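Long-range contacts in serpin-ZX (Arabidopsis thaliana, PDB 3LE2), which inhibits metacaspase-9 through cleavage of its reactive center loop and covalent trapping, and limits the protease RD21, restraining programmed cell death: residues N98-D103 with L167-A172; G191-L196 with D367-L372; A203-S208 with K278-K283; G287-N292 with V324-H329. All coordinates share one frame; numbering follows the deposited sequence. Where two conformers were deposited one is given.

Contact 1: residues N98-D103 with L167-A172; sequences NGAWID and LIFANA
Asn98 and Asn171 meet through their amides, Asn171 ND2 donating to Asn98 OD1 at 3.1 Å. Their planes are 66° apart; the donor stands above the carbonyl plane of Asn98, and the bond is bent, 138° at the hydrogen. Asn171 OD1 turns to a weak bond with His329 ND1. On the same face, the methyl of Ala100 sits obliquely against the ring of Phe169, CB to CE1 3.4 Å. Leu167, with CG anti to its own N (chi1 177°), swings CD1 across to Ile102 CG1 at 4.0 Å. This face rests on helix 37-49, where Phe169 touches Val43 and Ile47. The two antiparallel strands are neighbours in sheet A of the serpin fold, the sheet that takes up the cleaved reactive center loop. Four backbone bonds join them, two between Gly99 and Ala170 and two between Trp101 and Ile168. On the other face the indole of Trp101 leans back over Gly99, whose bare CA lies 3.7 Å from Trp101 CZ3; Trp101 CZ3 also comes to 4.2 Å from Ala170 CB. Ile168 CG1 packs against Trp101 CB at 3.8 Å. Helix 129-147 covers this side, its Trp143 meeting the Trp101 ring edge-to-face.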
loop_
_atom_site.group_PDB
_atom_site.type_symbol
_atom_site.label_atom_id
_atom_site.label_comp_id
_atom_site.label_asym_id
_atom_site.label_seq_id
_atom_site.Cartn_x
_atom_site.Cartn_y
_atom_site.Cartn_z
ATOM N N ASN A 98 -11.918 6.962 -3.642
ATOM C CA ASN A 98 -12.285 6.913 -2.245
ATOM C C ASN A 98 -13.750 7.280 -2.001
ATOM O O ASN A 98 -14.172 8.418 -2.229
ATOM C CB ASN A 98 -11.340 7.824 -1.461
ATOM C CG ASN A 98 -11.436 7.604 0.005
ATOM O OD1 ASN A 98 -11.579 6.470 0.465
ATOM N ND2 ASN A 98 -11.389 8.683 0.762
ATOM N N GLY A 99 -14.536 6.313 -1.545
ATOM C CA GLY A 99 -15.966 6.543 -1.427
ATOM C C GLY A 99 -16.685 5.661 -0.428
ATOM O O GLY A 99 -16.200 4.585 -0.060
ATOM N N ALA A 100 -17.850 6.132 0.014
ATOM C CA ALA A 100 -18.711 5.366 0.899
ATOM C C ALA A 100 -20.131 5.293 0.341
ATOM O O ALA A 100 -20.663 6.269 -0.171
ATOM C CB ALA A 100 -18.724 5.996 2.285
ATOM N N TRP A 101 -20.736 4.121 0.443
ATOM C CA TRP A 101 -22.114 3.926 0.024
ATOM C C TRP A 101 -22.890 3.311 1.171
ATOM O O TRP A 101 -22.414 2.402 1.851
ATOM C CB TRP A 101 -22.191 2.988 -1.192
ATOM C CG TRP A 101 -21.891 3.639 -2.534
ATOM C CD1 TRP A 101 -22.800 4.001 -3.499
ATOM C CD2 TRP A 101 -20.599 3.995 -3.052
ATOM N NE1 TRP A 101 -22.150 4.561 -4.578
ATOM C CE2 TRP A 101 -20.802 4.564 -4.331
ATOM C CE3 TRP A 101 -19.291 3.882 -2.559
ATOM C CZ2 TRP A 101 -19.747 5.015 -5.121
ATOM C CZ3 TRP A 101 -18.250 4.333 -3.341
ATOM C CH2 TRP A 101 -18.484 4.898 -4.607
ATOM N N ILE A 102 -24.107 3.781 1.365
ATOM C CA ILE A 102 -24.937 3.250 2.431
ATOM C C ILE A 102 -26.290 2.836 1.864
ATOM O O ILE A 102 -26.774 3.441 0.902
ATOM C CB ILE A 102 -25.108 4.316 3.539
ATOM C CG1 ILE A 102 -25.424 3.658 4.874
ATOM C CG2 ILE A 102 -26.155 5.365 3.141
ATOM C CD1 ILE A 102 -25.152 4.555 6.033
ATOM N N ASP A 103 -26.910 1.803 2.425
ATOM C CA ASP A 103 -28.239 1.456 1.941
ATOM C C ASP A 103 -29.171 2.652 2.072
ATOM O O ASP A 103 -29.199 3.310 3.118
ATOM C CB ASP A 103 -28.849 0.264 2.662
ATOM C CG ASP A 103 -30.130 -0.189 1.995
ATOM O OD1 ASP A 103 -30.076 -0.444 0.775
ATOM O OD2 ASP A 103 -31.186 -0.252 2.662
ATOM N N LEU A 167 -23.529 -0.812 4.726
ATOM C CA LEU A 167 -22.502 0.226 4.620
ATOM C C LEU A 167 -21.179 -0.319 4.107
ATOM O O LEU A 167 -20.586 -1.217 4.707
ATOM C CB LEU A 167 -22.284 0.919 5.973
ATOM C CG LEU A 167 -21.183 1.974 6.040
ATOM C CD1 LEU A 167 -21.477 3.192 5.174
ATOM C CD2 LEU A 167 -20.976 2.387 7.477
ATOM N N ILE A 168 -20.717 0.231 2.990
ATOM C CA ILE A 168 -19.451 -0.191 2.403
ATOM C C ILE A 168 -18.521 0.979 2.095
ATOM O O ILE A 168 -18.960 2.118 1.895
ATOM C CB ILE A 168 -19.662 -0.989 1.099
ATOM C CG1 ILE A 168 -20.242 -0.078 0.010
ATOM C CG2 ILE A 168 -20.531 -2.214 1.359
ATOM C CD1 ILE A 168 -20.314 -0.712 -1.365
ATOM N N PHE A 169 -17.230 0.685 2.056
ATOM C CA PHE A 169 -16.257 1.644 1.595
ATOM C C PHE A 169 -15.533 1.038 0.404
ATOM O O PHE A 169 -15.232 -0.152 0.390
ATOM C CB PHE A 169 -15.298 1.998 2.721
ATOM C CG PHE A 169 -15.954 2.762 3.826
ATOM C CD1 PHE A 169 -16.042 4.148 3.774
ATOM C CD2 PHE A 169 -16.522 2.096 4.900
ATOM C CE1 PHE A 169 -16.665 4.850 4.786
ATOM C CE2 PHE A 169 -17.142 2.794 5.908
ATOM C CZ PHE A 169 -17.215 4.170 5.854
ATOM N N ALA A 170 -15.288 1.840 -0.616
ATOM C CA ALA A 170 -14.556 1.341 -1.757
ATOM C C ALA A 170 -13.375 2.253 -1.947
ATOM O O ALA A 170 -13.533 3.470 -2.041
ATOM C CB ALA A 170 -15.431 1.304 -3.011
ATOM N N ASN A 171 -12.189 1.658 -1.978
ATOM C CA ASN A 171 -10.967 2.432 -2.036
ATOM C C ASN A 171 -9.968 1.800 -2.996
ATOM O O ASN A 171 -9.813 0.579 -3.040
ATOM C CB ASN A 171 -10.372 2.583 -0.631
ATOM C CG ASN A 171 -9.125 3.439 -0.621
ATOM O OD1 ASN A 171 -8.118 3.082 -1.231
ATOM N ND2 ASN A 171 -9.184 4.579 0.068
ATOM N N ALA A 172 -9.297 2.634 -3.778
ATOM C CA ALA A 172 -8.305 2.130 -4.718
ATOM C C ALA A 172 -7.146 3.109 -4.823
ATOM O O ALA A 172 -7.327 4.314 -4.701
ATOM C CB ALA A 172 -8.939 1.893 -6.087
#

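Contact 2: residues G191-L196 with D367-L372; sequences GEFHLL and DHPFLL
Phe193 carries CG opposite its main-chain N (chi1 -174°), which lays the ring along the backbone of Asp367 to Pro369, while His194 keeps CG close to its own N (chi1 -61°), so that ring nitrogen and amide converge on one acceptor. That acceptor is Asp367 O: His194 N reaches it at 2.8 Å and His194 ND1 at 3.2 Å, from opposite faces of the carbonyl plane. The oxygen lies in the plane of the imidazole, an approach suited to an N-H on ND1. Over one face of the Phe193 ring sit Asp367 O and His368 CA, both toward the rim, and Phe193 CZ comes to 3.3 Å from His368 C. No strand pairing links the segments. Strand 189-194 belongs to sheet C of the serpin fold and strand 370-376 to sheet B, and the contact joins the two at the turn leading into the second. Leu196 lies alongside Pro369, running the other way, with Leu196 CG 3.7 Å from Pro369 CG. His368 ND1 donates to Asp367 OD1 at 2.6 Å, in the plane of the His368 ring, which fixes the carboxylate's rotation. His368 NE2 bonds Pro243 O, so this imidazole is probably protonated on both nitrogens.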
loop_
_atom_site.group_PDB
_atom_site.type_symbol
_atom_site.label_atom_id
_atom_site.label_comp_id
_atom_site.label_asym_id
_atom_site.label_seq_id
_atom_site.Cartn_x
_atom_site.Cartn_y
_atom_site.Cartn_z
ATOM N N GLY A 191 15.473 -16.666 -16.471
ATOM C CA GLY A 191 16.160 -17.221 -15.312
ATOM C C GLY A 191 15.200 -17.949 -14.385
ATOM O O GLY A 191 13.993 -17.801 -14.503
ATOM N N GLU A 192 15.731 -18.733 -13.457
ATOM C CA GLU A 192 14.894 -19.529 -12.565
ATOM C C GLU A 192 14.464 -18.785 -11.297
ATOM O O GLU A 192 15.295 -18.257 -10.555
ATOM C CB GLU A 192 15.607 -20.837 -12.189
ATOM C CG GLU A 192 15.845 -21.775 -13.385
ATOM C CD GLU A 192 14.580 -22.023 -14.227
ATOM O OE1 GLU A 192 13.678 -22.756 -13.759
ATOM O OE2 GLU A 192 14.487 -21.497 -15.363
ATOM N N PHE A 193 13.158 -18.748 -11.055
ATOM C CA PHE A 193 12.629 -18.254 -9.791
ATOM C C PHE A 193 12.211 -19.462 -8.951
ATOM O O PHE A 193 11.564 -20.385 -9.451
ATOM C CB PHE A 193 11.443 -17.312 -10.030
ATOM C CG PHE A 193 10.932 -16.648 -8.778
ATOM C CD1 PHE A 193 11.370 -15.382 -8.417
ATOM C CD2 PHE A 193 10.020 -17.292 -7.961
ATOM C CE1 PHE A 193 10.907 -14.784 -7.272
ATOM C CE2 PHE A 193 9.553 -16.696 -6.811
ATOM C CZ PHE A 193 9.994 -15.445 -6.463
ATOM N N HIS A 194 12.589 -19.468 -7.682
ATOM C CA HIS A 194 12.305 -20.616 -6.829
ATOM C C HIS A 194 11.041 -20.370 -6.021
ATOM O O HIS A 194 11.024 -19.528 -5.110
ATOM C CB HIS A 194 13.496 -20.925 -5.896
ATOM C CG HIS A 194 14.755 -21.275 -6.627
ATOM N ND1 HIS A 194 15.559 -20.326 -7.222
ATOM C CD2 HIS A 194 15.338 -22.470 -6.879
ATOM C CE1 HIS A 194 16.582 -20.920 -7.809
ATOM N NE2 HIS A 194 16.474 -22.221 -7.613
ATOM N N LEU A 195 9.987 -21.106 -6.366
ATOM C CA LEU A 195 8.694 -21.003 -5.698
ATOM C C LEU A 195 8.736 -21.609 -4.293
ATOM O O LEU A 195 9.541 -22.493 -4.014
ATOM C CB LEU A 195 7.629 -21.708 -6.530
ATOM C CG LEU A 195 6.641 -20.931 -7.403
ATOM C CD1 LEU A 195 7.246 -19.734 -8.097
ATOM C CD2 LEU A 195 6.031 -21.885 -8.432
ATOM N N LEU A 196 7.867 -21.132 -3.410
ATOM C CA LEU A 196 7.791 -21.665 -2.050
ATOM C C LEU A 196 7.355 -23.144 -2.014
ATOM O O LEU A 196 7.701 -23.882 -1.088
ATOM C CB LEU A 196 6.842 -20.811 -1.196
ATOM C CG LEU A 196 7.293 -19.384 -0.856
ATOM C CD1 LEU A 196 6.147 -18.560 -0.248
ATOM C CD2 LEU A 196 8.509 -19.409 0.074
ATOM N N ASP A 367 15.874 -14.280 -6.865
ATOM C CA ASP A 367 15.329 -15.424 -7.565
ATOM C C ASP A 367 14.464 -16.251 -6.632
ATOM O O ASP A 367 14.286 -17.450 -6.835
ATOM C CB ASP A 367 16.462 -16.276 -8.125
ATOM C CG ASP A 367 17.337 -16.855 -7.039
ATOM O OD1 ASP A 367 17.163 -16.481 -5.858
ATOM O OD2 ASP A 367 18.205 -17.690 -7.360
ATOM N N HIS A 368 13.943 -15.609 -5.594
ATOM C CA HIS A 368 13.019 -16.263 -4.681
ATOM C C HIS A 368 12.181 -15.187 -3.998
ATOM O O HIS A 368 12.459 -14.005 -4.167
ATOM C CB HIS A 368 13.768 -17.141 -3.677
ATOM C CG HIS A 368 14.875 -16.434 -2.965
ATOM N ND1 HIS A 368 16.085 -16.151 -3.565
ATOM C CD2 HIS A 368 14.965 -15.964 -1.696
ATOM C CE1 HIS A 368 16.870 -15.530 -2.702
ATOM N NE2 HIS A 368 16.216 -15.405 -1.560
ATOM N N PRO A 369 11.127 -15.586 -3.265
ATOM C CA PRO A 369 10.176 -14.611 -2.706
ATOM C C PRO A 369 10.773 -13.545 -1.788
ATOM O O PRO A 369 11.603 -13.824 -0.926
ATOM C CB PRO A 369 9.185 -15.490 -1.944
ATOM C CG PRO A 369 9.188 -16.763 -2.737
ATOM C CD PRO A 369 10.636 -16.964 -3.115
ATOM N N PHE A 370 10.312 -12.317 -1.991
ATOM C CA PHE A 370 10.787 -11.165 -1.251
ATOM C C PHE A 370 9.612 -10.270 -0.902
ATOM O O PHE A 370 8.542 -10.386 -1.508
ATOM C CB PHE A 370 11.829 -10.392 -2.069
ATOM C CG PHE A 370 11.406 -10.075 -3.496
ATOM C CD1 PHE A 370 11.663 -10.969 -4.527
ATOM C CD2 PHE A 370 10.818 -8.860 -3.811
ATOM C CE1 PHE A 370 11.298 -10.680 -5.851
ATOM C CE2 PHE A 370 10.449 -8.559 -5.133
ATOM C CZ PHE A 370 10.697 -9.472 -6.156
ATOM N N LEU A 371 9.803 -9.401 0.089
ATOM C CA LEU A 371 8.800 -8.406 0.421
ATOM C C LEU A 371 9.048 -7.152 -0.373
ATOM O O LEU A 371 10.151 -6.923 -0.864
ATOM C CB LEU A 371 8.824 -8.047 1.904
ATOM C CG LEU A 371 8.229 -9.071 2.859
ATOM C CD1 LEU A 371 8.435 -8.615 4.289
ATOM C CD2 LEU A 371 6.740 -9.283 2.545
ATOM N N LEU A 372 7.996 -6.348 -0.506
ATOM C CA LEU A 372 8.032 -5.088 -1.233
ATOM C C LEU A 372 7.440 -3.999 -0.367
ATOM O O LEU A 372 6.424 -4.214 0.299
ATOM C CB LEU A 372 7.173 -5.172 -2.497
ATOM C CG LEU A 372 7.645 -5.992 -3.690
ATOM C CD1 LEU A 372 6.621 -5.858 -4.810
ATOM C CD2 LEU A 372 9.012 -5.514 -4.133
#

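Contact 3: residues A203-S208 with K278-K283; sequences APFMTS and KIPKFK
Met206 and Ile279 exchange two backbone hydrogen bonds, Met206 N to Ile279 O at 2.6 Å and Ile279 N to Met206 O at 2.9 Å. A third follows along the ladder, Lys281 N to Pro204 O at 3.0 Å. Between these bonds Phe205 faces Pro280 as a non-hydrogen-bonded pair, and the Phe205 ring crosses the proline obliquely, CE1 to Pro280 CD 3.5 Å. On the reverse face Met206 is bent at chi3 (-55°), which curls CE round to Ile279 CG2 at 4.0 Å; its CG meets Lys281 CG at 3.7 Å, the two chains nearly perpendicular. Back on the side of the sheet that carries Phe205 and Pro280, Lys278 bends at chi2 and lies beside Thr207, Lys278 CE 3.7 Å from Thr207 OG1. Farther out, Thr207 OG1 is held by Phe277 O, Phe193 of the neighbouring strand touches Phe205, and Phe370 of sheet B touches Pro280. The strands belong to sheet C of the serpin fold, and their antiparallel run stops where the second breaks at Lys281. Because Pro280 stands at a non-hydrogen-bonded position, its missing N-H costs this ladder nothing, and the ring supplies an apolar surface for Phe205 instead.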
loop_
_atom_site.group_PDB
_atom_site.type_symbol
_atom_site.label_atom_id
_atom_site.label_comp_id
_atom_site.label_asym_id
_atom_site.label_seq_id
_atom_site.Cartn_x
_atom_site.Cartn_y
_atom_site.Cartn_z
ATOM N N ALA A 203 11.574 -17.115 -15.724
ATOM C CA ALA A 203 11.017 -15.770 -15.749
ATOM C C ALA A 203 12.062 -14.721 -16.159
ATOM O O ALA A 203 13.266 -14.940 -16.000
ATOM C CB ALA A 203 10.416 -15.437 -14.376
ATOM N N PRO A 204 11.603 -13.583 -16.705
ATOM C CA PRO A 204 12.499 -12.475 -17.068
ATOM C C PRO A 204 13.093 -11.772 -15.832
ATOM O O PRO A 204 12.354 -11.226 -15.009
ATOM C CB PRO A 204 11.582 -11.496 -17.830
ATOM C CG PRO A 204 10.234 -12.157 -17.931
ATOM C CD PRO A 204 10.184 -13.273 -16.959
ATOM N N PHE A 205 14.415 -11.797 -15.708
ATOM C CA PHE A 205 15.121 -11.056 -14.675
ATOM C C PHE A 205 15.871 -9.874 -15.280
ATOM O O PHE A 205 16.675 -10.051 -16.198
ATOM C CB PHE A 205 16.139 -11.949 -13.969
ATOM C CG PHE A 205 15.543 -12.886 -12.952
ATOM C CD1 PHE A 205 15.378 -12.484 -11.634
ATOM C CD2 PHE A 205 15.182 -14.176 -13.304
ATOM C CE1 PHE A 205 14.865 -13.343 -10.686
ATOM C CE2 PHE A 205 14.653 -15.051 -12.353
ATOM C CZ PHE A 205 14.494 -14.630 -11.041
ATOM N N MET A 206 15.617 -8.676 -14.759
ATOM C CA MET A 206 16.381 -7.500 -15.144
ATOM C C MET A 206 17.736 -7.525 -14.446
ATOM O O MET A 206 17.875 -8.098 -13.365
ATOM C CB MET A 206 15.626 -6.233 -14.751
ATOM C CG MET A 206 14.191 -6.219 -15.209
ATOM S SD MET A 206 13.366 -4.661 -14.873
ATOM C CE MET A 206 13.635 -4.503 -13.110
ATOM N N THR A 207 18.736 -6.908 -15.066
ATOM C CA THR A 207 20.057 -6.820 -14.455
ATOM C C THR A 207 20.715 -5.479 -14.724
ATOM O O THR A 207 20.222 -4.680 -15.525
ATOM C CB THR A 207 21.005 -7.939 -14.928
ATOM O OG1 THR A 207 22.166 -7.958 -14.087
ATOM C CG2 THR A 207 21.426 -7.711 -16.376
ATOM N N SER A 208 21.820 -5.236 -14.030
ATOM C CA SER A 208 22.568 -3.990 -14.161
ATOM C C SER A 208 23.972 -4.135 -13.596
ATOM O O SER A 208 24.236 -4.991 -12.747
ATOM C CB SER A 208 21.858 -2.843 -13.450
ATOM O OG SER A 208 22.670 -1.685 -13.476
ATOM N N LYS A 278 20.152 -9.355 -9.855
ATOM C CA LYS A 278 19.016 -9.820 -10.650
ATOM C C LYS A 278 17.668 -9.488 -10.021
ATOM O O LYS A 278 17.385 -9.888 -8.891
ATOM C CB LYS A 278 19.118 -11.325 -10.891
ATOM C CG LYS A 278 20.324 -11.746 -11.710
ATOM C CD LYS A 278 20.237 -11.236 -13.140
ATOM C CE LYS A 278 21.503 -11.565 -13.922
ATOM N NZ LYS A 278 21.806 -13.028 -13.890
ATOM N N ILE A 279 16.835 -8.784 -10.782
ATOM C CA ILE A 279 15.499 -8.397 -10.337
ATOM C C ILE A 279 14.414 -8.935 -11.290
ATOM O O ILE A 279 14.384 -8.576 -12.471
ATOM C CB ILE A 279 15.383 -6.857 -10.255
ATOM C CG1 ILE A 279 16.499 -6.296 -9.388
ATOM C CG2 ILE A 279 14.050 -6.440 -9.675
ATOM C CD1 ILE A 279 16.507 -6.876 -7.986
ATOM N N PRO A 280 13.507 -9.789 -10.782
ATOM C CA PRO A 280 12.457 -10.269 -11.690
ATOM C C PRO A 280 11.485 -9.167 -12.060
ATOM O O PRO A 280 11.137 -8.348 -11.200
ATOM C CB PRO A 280 11.728 -11.316 -10.847
ATOM C CG PRO A 280 11.959 -10.885 -9.432
ATOM C CD PRO A 280 13.380 -10.376 -9.437
ATOM N N LYS A 281 11.049 -9.139 -13.318
ATOM C CA LYS A 281 9.933 -8.275 -13.687
ATOM C C LYS A 281 8.695 -8.859 -13.036
ATOM O O LYS A 281 8.650 -10.063 -12.772
ATOM C CB LYS A 281 9.732 -8.259 -15.207
ATOM C CG LYS A 281 10.872 -7.632 -15.983
ATOM C CD LYS A 281 10.584 -7.579 -17.476
ATOM C CE LYS A 281 9.591 -6.473 -17.831
ATOM N NZ LYS A 281 9.181 -6.555 -19.266
ATOM N N PHE A 282 7.693 -8.026 -12.777
ATOM C CA PHE A 282 6.365 -8.525 -12.406
ATOM C C PHE A 282 5.300 -7.448 -12.593
ATOM O O PHE A 282 5.597 -6.261 -12.610
ATOM C CB PHE A 282 6.346 -9.055 -10.967
ATOM C CG PHE A 282 6.879 -8.080 -9.957
ATOM C CD1 PHE A 282 8.247 -8.020 -9.676
ATOM C CD2 PHE A 282 6.024 -7.221 -9.282
ATOM C CE1 PHE A 282 8.749 -7.115 -8.726
ATOM C CE2 PHE A 282 6.521 -6.315 -8.329
ATOM C CZ PHE A 282 7.878 -6.271 -8.057
ATOM N N LYS A 283 4.054 -7.874 -12.750
ATOM C CA LYS A 283 2.950 -6.941 -12.922
ATOM C C LYS A 283 1.684 -7.617 -12.444
ATOM O O LYS A 283 1.309 -8.663 -12.966
ATOM C CB LYS A 283 2.786 -6.550 -14.393
ATOM C CG LYS A 283 1.710 -5.503 -14.633
ATOM C CD LYS A 283 1.502 -5.217 -16.125
ATOM C CE LYS A 283 0.699 -3.935 -16.331
ATOM N NZ LYS A 283 0.506 -3.580 -17.779
HETATM O O HOH W 1 9.760 -12.027 -13.806
#

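Contact 4: residues G287-N292 with V324-H329; sequences GFDASN and VSNIFH
Gly287 brings its CA to 3.1 Å from His329 O, a CA-H...O contact. Phe288 follows with the regular antiparallel pairing: its N donates to His329 O and its O accepts from His329 N, both at 2.9 Å. The Phe288 ring meets the imidazole of His329 at the latter's edge, CE1 to CD2 3.8 Å. His329 NE2 has its own partner in Ser36 N. Asp289, stretched away from its backbone N (chi1 179°), sends its carboxylate across to Asn326 and Ile327. OD2 takes Asn326 ND2 at 2.9 Å from the syn side. OD1 accepts three times, each bond well out of the carboxylate plane: Ile327 N at 2.9 Å on one face, Ser291 N at 3.0 Å and Ser291 OG on the other. Here the sheet A part of strand 277-289 gives way to helix 291-296; the bond to Ser291 N closes an Asx turn and caps the new helix, while the carboxylate takes Ile327 N just past the last bridge, where the regular strand ladder has ended. Strand 326-335 borders the site at which the cleaved reactive center loop inserts in this family. Ala290 N then donates to Ile327 O at 2.7 Å, in the carbonyl plane, so both backbone polar atoms of Ile327 are engaged here. The Ala290 methyl packs on Ile327 CB at 4.2 Å, and the isoleucine itself reaches Val43 and Ile47 of helix 37-49. Ser291, its CB near Asn326 CA, also touches Phe303.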
loop_
_atom_site.group_PDB
_atom_site.type_symbol
_atom_site.label_atom_id
_atom_site.label_comp_id
_atom_site.label_asym_id
_atom_site.label_seq_id
_atom_site.Cartn_x
_atom_site.Cartn_y
_atom_site.Cartn_z
ATOM N N GLY A 287 -6.854 -7.293 -4.752
ATOM C CA GLY A 287 -7.992 -6.671 -4.117
ATOM C C GLY A 287 -8.513 -7.550 -3.006
ATOM O O GLY A 287 -8.403 -8.790 -3.047
ATOM N N PHE A 288 -9.090 -6.911 -1.999
ATOM C CA PHE A 288 -9.647 -7.670 -0.903
ATOM C C PHE A 288 -10.601 -6.813 -0.113
ATOM O O PHE A 288 -10.596 -5.581 -0.229
ATOM C CB PHE A 288 -8.532 -8.272 -0.028
ATOM C CG PHE A 288 -7.792 -7.267 0.835
ATOM C CD1 PHE A 288 -6.895 -6.364 0.280
ATOM C CD2 PHE A 288 -7.977 -7.251 2.211
ATOM C CE1 PHE A 288 -6.202 -5.446 1.081
ATOM C CE2 PHE A 288 -7.294 -6.342 3.019
ATOM C CZ PHE A 288 -6.407 -5.433 2.452
ATOM N N ASP A 289 -11.447 -7.480 0.657
ATOM C CA ASP A 289 -12.299 -6.823 1.633
ATOM C C ASP A 289 -11.536 -6.826 2.958
ATOM O O ASP A 289 -11.317 -7.883 3.551
ATOM C CB ASP A 289 -13.612 -7.597 1.766
ATOM C CG ASP A 289 -14.559 -6.981 2.790
ATOM O OD1 ASP A 289 -14.141 -6.061 3.535
ATOM O OD2 ASP A 289 -15.728 -7.425 2.846
ATOM N N ALA A 290 -11.121 -5.653 3.419
ATOM C CA ALA A 290 -10.251 -5.568 4.605
ATOM C C ALA A 290 -10.938 -5.979 5.900
ATOM O O ALA A 290 -10.280 -6.165 6.917
ATOM C CB ALA A 290 -9.680 -4.156 4.753
ATOM N N SER A 291 -12.261 -6.105 5.863
ATOM C CA SER A 291 -13.044 -6.191 7.092
ATOM C C SER A 291 -12.607 -7.359 7.987
ATOM O O SER A 291 -12.411 -7.188 9.195
ATOM C CB SER A 291 -14.552 -6.221 6.792
ATOM O OG SER A 291 -14.923 -7.438 6.191
ATOM N N ASN A 292 -12.415 -8.527 7.388
ATOM C CA ASN A 292 -12.002 -9.699 8.152
ATOM C C ASN A 292 -10.581 -9.665 8.728
ATOM O O ASN A 292 -10.397 -9.997 9.897
ATOM C CB ASN A 292 -12.234 -10.988 7.358
ATOM C CG ASN A 292 -13.704 -11.441 7.371
ATOM O OD1 ASN A 292 -14.557 -10.864 8.064
ATOM N ND2 ASN A 292 -13.997 -12.485 6.599
ATOM N N VAL A 324 -20.026 -1.204 9.740
ATOM C CA VAL A 324 -19.459 -1.340 8.407
ATOM C C VAL A 324 -19.623 -2.773 7.910
ATOM O O VAL A 324 -19.258 -3.731 8.601
ATOM C CB VAL A 324 -17.965 -0.978 8.409
ATOM C CG1 VAL A 324 -17.374 -1.120 7.007
ATOM C CG2 VAL A 324 -17.764 0.433 8.957
ATOM N N SER A 325 -20.183 -2.914 6.713
ATOM C CA SER A 325 -20.374 -4.222 6.094
ATOM C C SER A 325 -19.077 -4.703 5.433
ATOM O O SER A 325 -18.674 -5.862 5.583
ATOM C CB SER A 325 -21.497 -4.158 5.048
ATOM O OG SER A 325 -22.683 -3.577 5.579
ATOM N N ASN A 326 -18.431 -3.804 4.696
ATOM C CA ASN A 326 -17.254 -4.165 3.927
ATOM C C ASN A 326 -16.350 -2.976 3.737
ATOM O O ASN A 326 -16.800 -1.819 3.675
ATOM C CB ASN A 326 -17.623 -4.649 2.517
ATOM C CG ASN A 326 -18.820 -5.579 2.487
ATOM O OD1 ASN A 326 -19.969 -5.141 2.577
ATOM N ND2 ASN A 326 -18.557 -6.867 2.320
ATOM N N ILE A 327 -15.067 -3.274 3.602
ATOM C CA ILE A 327 -14.105 -2.281 3.164
ATOM C C ILE A 327 -13.362 -2.870 1.979
ATOM O O ILE A 327 -12.421 -3.654 2.138
ATOM C CB ILE A 327 -13.126 -1.873 4.277
ATOM C CG1 ILE A 327 -13.894 -1.286 5.470
ATOM C CG2 ILE A 327 -12.094 -0.876 3.745
ATOM C CD1 ILE A 327 -13.027 -1.116 6.727
ATOM N N PHE A 328 -13.813 -2.484 0.788
ATOM C CA PHE A 328 -13.260 -2.986 -0.471
ATOM C C PHE A 328 -12.040 -2.183 -0.911
ATOM O O PHE A 328 -12.117 -0.961 -1.080
ATOM C CB PHE A 328 -14.336 -2.966 -1.561
ATOM C CG PHE A 328 -15.491 -3.901 -1.294
ATOM C CD1 PHE A 328 -16.746 -3.405 -0.949
ATOM C CD2 PHE A 328 -15.317 -5.285 -1.385
ATOM C CE1 PHE A 328 -17.832 -4.276 -0.718
ATOM C CE2 PHE A 328 -16.384 -6.158 -1.144
ATOM C CZ PHE A 328 -17.643 -5.652 -0.809
ATOM N N HIS A 329 -10.914 -2.869 -1.088
ATOM C CA HIS A 329 -9.672 -2.202 -1.479
ATOM C C HIS A 329 -9.021 -2.856 -2.688
ATOM O O HIS A 329 -8.964 -4.082 -2.805
ATOM C CB HIS A 329 -8.671 -2.165 -0.309
ATOM C CG HIS A 329 -7.352 -1.541 -0.659
ATOM N ND1 HIS A 329 -7.209 -0.192 -0.916
ATOM C CD2 HIS A 329 -6.111 -2.079 -0.780
ATOM C CE1 HIS A 329 -5.943 0.069 -1.197
ATOM N NE2 HIS A 329 -5.256 -1.056 -1.116
#

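Contacts 1 and 4 lie in sheet A, their centres about 10 Å apart, and strands 167-176 and 326-335 run parallel between them, probably hydrogen-bonded at Phe169 O and Phe328 N. The closed seam fits the stressed native state, since the cleaved loop inserts there in serpins. Contacts 2 and 3, also about 10 Å apart, lie across the chain's centre from contact 1, about 35 and 36 Å away between centres, and about 28 and 32 Å from contact 4; strands 189-194 and 200-207 of sheet C connect them. Strand 277-289 spans contacts 3 and 4, linking the regions. Along the chain, contact 1 closes first, contact 2 opens before contacts 3 and 4, and it closes last.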